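Local coordinates for sporozoite surface protein 2 (Plasmodium vivax, PDB 4HQN) that probably serves in the adhesion and gliding motility of the malaria sporozoite, through a metal-binding von Willebrand factor A domain and a thrombospondin type 1 domain in this fragment, at residues A[19-24]-A[128-133]. The protein carries 4 engineered substitutions. Numbering follows the deposited sequence.
Sequences VDLYLL and LVILMT
L23 and M132 meet because CG of each is turned anti to its own backbone N (chi1 180° and -162°), and a bend at chi3 of M132 (-58°) then swings CE back to 3.6 Å from CD1 of L23. The same CD1 also touches CG2 of I130. On this face L21 and L128 lie side by side, CD1 of L21 3.9 Å from CD2 of L128, while CD2 of L21 meets CD1 of I130 at 3.7 Å. Between the backbones, which run parallel, five N-H...O=C hydrogen bonds alternate from strand to strand, from L128 N to D20 O (2.9 Å) through to M132 N to L24 O (2.8 Å). The strands are central neighbours in the largely parallel sheet of the von Willebrand factor A domain, a Rossmann-like fold with helices on both sides. Y22, L24, V129 and L131 line the other face, where helix 105-118 packs. There CD1 of L24 reaches CG1 of V129 (3.8 Å), and the Y22 ring brings its edge to L128 O, CD1 lying 3.5 Å from that oxygen. The Y22 hydroxyl is hydrogen-bonded to OE1 of Q127, and H115 from the helix stacks edge-to-face with the ring. The side chain of L131 is about 11 Å from the bound manganese ion.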
loop_
_atom_site.group_PDB
_atom_site.type_symbol
_atom_site.label_atom_id
_atom_site.label_comp_id
_atom_site.label_asym_id
_atom_site.label_seq_id
_atom_site.Cartn_x
_atom_site.Cartn_y
_atom_site.Cartn_z
ATOM N N VAL A 19 -1.421 -3.366 -3.739
ATOM C CA VAL A 19 -0.299 -2.883 -2.970
ATOM C C VAL A 19 0.003 -1.450 -3.396
ATOM O O VAL A 19 0.204 -1.176 -4.582
ATOM C CB VAL A 19 0.965 -3.739 -3.225
ATOM C CG1 VAL A 19 2.143 -3.229 -2.377
ATOM C CG2 VAL A 19 0.694 -5.231 -2.981
ATOM N N ASP A 20 0.010 -0.535 -2.434
ATOM C CA ASP A 20 0.551 0.795 -2.673
ATOM C C ASP A 20 1.986 0.744 -2.221
ATOM O O ASP A 20 2.261 0.507 -1.054
ATOM C CB ASP A 20 -0.228 1.865 -1.925
ATOM C CG ASP A 20 -1.671 1.954 -2.387
ATOM O OD1 ASP A 20 -1.921 1.646 -3.576
ATOM O OD2 ASP A 20 -2.552 2.324 -1.568
ATOM N N LEU A 21 2.902 0.915 -3.173
ATOM C CA LEU A 21 4.318 0.781 -2.900
ATOM C C LEU A 21 4.985 2.146 -3.027
ATOM O O LEU A 21 5.025 2.712 -4.113
ATOM C CB LEU A 21 4.949 -0.219 -3.866
ATOM C CG LEU A 21 6.377 -0.712 -3.618
ATOM C CD1 LEU A 21 6.593 -2.008 -4.369
ATOM C CD2 LEU A 21 7.436 0.318 -4.002
ATOM N N TYR A 22 5.505 2.658 -1.912
ATOM C CA TYR A 22 6.166 3.960 -1.893
ATOM C C TYR A 22 7.675 3.761 -1.908
ATOM O O TYR A 22 8.265 3.278 -0.938
ATOM C CB TYR A 22 5.748 4.772 -0.664
ATOM C CG TYR A 22 4.248 4.827 -0.449
ATOM C CD1 TYR A 22 3.585 3.785 0.192
ATOM C CD2 TYR A 22 3.498 5.927 -0.860
ATOM C CE1 TYR A 22 2.226 3.818 0.406
ATOM C CE2 TYR A 22 2.126 5.971 -0.646
ATOM C CZ TYR A 22 1.497 4.907 -0.012
ATOM O OH TYR A 22 0.132 4.909 0.212
ATOM N N LEU A 23 8.281 4.094 -3.037
ATOM C CA LEU A 23 9.717 3.932 -3.238
ATOM C C LEU A 23 10.386 5.278 -2.924
ATOM O O LEU A 23 10.196 6.256 -3.648
ATOM C CB LEU A 23 10.005 3.498 -4.678
ATOM C CG LEU A 23 11.471 3.281 -5.062
ATOM C CD1 LEU A 23 12.157 2.305 -4.136
ATOM C CD2 LEU A 23 11.570 2.803 -6.499
ATOM N N LEU A 24 11.124 5.324 -1.817
ATOM C CA LEU A 24 11.805 6.543 -1.364
ATOM C C LEU A 24 13.290 6.389 -1.615
ATOM O O LEU A 24 13.961 5.561 -0.990
ATOM C CB LEU A 24 11.553 6.804 0.129
ATOM C CG LEU A 24 10.102 6.640 0.565
ATOM C CD1 LEU A 24 9.943 6.975 2.053
ATOM C CD2 LEU A 24 9.153 7.479 -0.298
ATOM N N LEU A 128 3.235 -0.365 1.544
ATOM C CA LEU A 128 4.613 -0.830 1.583
ATOM C C LEU A 128 5.570 0.283 1.188
ATOM O O LEU A 128 5.473 0.850 0.106
ATOM C CB LEU A 128 4.806 -2.047 0.673
ATOM C CG LEU A 128 6.266 -2.445 0.431
ATOM C CD1 LEU A 128 6.950 -2.981 1.691
ATOM C CD2 LEU A 128 6.369 -3.449 -0.711
ATOM N N VAL A 129 6.477 0.606 2.099
ATOM C CA VAL A 129 7.487 1.597 1.843
ATOM C C VAL A 129 8.775 0.862 1.575
ATOM O O VAL A 129 9.167 -0.015 2.353
ATOM C CB VAL A 129 7.703 2.504 3.073
ATOM C CG1 VAL A 129 8.929 3.399 2.850
ATOM C CG2 VAL A 129 6.469 3.326 3.327
ATOM N N ILE A 130 9.420 1.199 0.469
ATOM C CA ILE A 130 10.789 0.759 0.232
ATOM C C ILE A 130 11.722 1.976 0.353
ATOM O O ILE A 130 11.653 2.910 -0.447
ATOM C CB ILE A 130 10.953 0.083 -1.151
ATOM C CG1 ILE A 130 10.107 -1.198 -1.226
ATOM C CG2 ILE A 130 12.417 -0.204 -1.414
ATOM C CD1 ILE A 130 10.096 -1.854 -2.618
ATOM N N LEU A 131 12.554 1.973 1.394
ATOM C CA LEU A 131 13.457 3.085 1.688
ATOM C C LEU A 131 14.856 2.726 1.227
ATOM O O LEU A 131 15.480 1.800 1.744
ATOM C CB LEU A 131 13.461 3.397 3.187
ATOM C CG LEU A 131 14.385 4.530 3.649
ATOM C CD1 LEU A 131 13.955 5.891 3.132
ATOM C CD2 LEU A 131 14.456 4.557 5.170
ATOM N N MET A 132 15.335 3.456 0.231
ATOM C CA MET A 132 16.628 3.176 -0.378
ATOM C C MET A 132 17.570 4.312 0.023
ATOM O O MET A 132 17.412 5.436 -0.447
ATOM C CB MET A 132 16.438 3.115 -1.904
ATOM C CG MET A 132 17.521 2.433 -2.687
ATOM S SD MET A 132 17.057 2.176 -4.428
ATOM C CE MET A 132 15.582 1.223 -4.217
ATOM N N THR A 133 18.533 4.020 0.896
ATOM C CA THR A 133 19.351 5.064 1.521
ATOM C C THR A 133 20.707 4.544 2.015
ATOM O O THR A 133 20.885 3.329 2.154
ATOM C CB THR A 133 18.599 5.731 2.698
ATOM O OG1 THR A 133 19.455 6.690 3.320
ATOM C CG2 THR A 133 18.202 4.707 3.731
#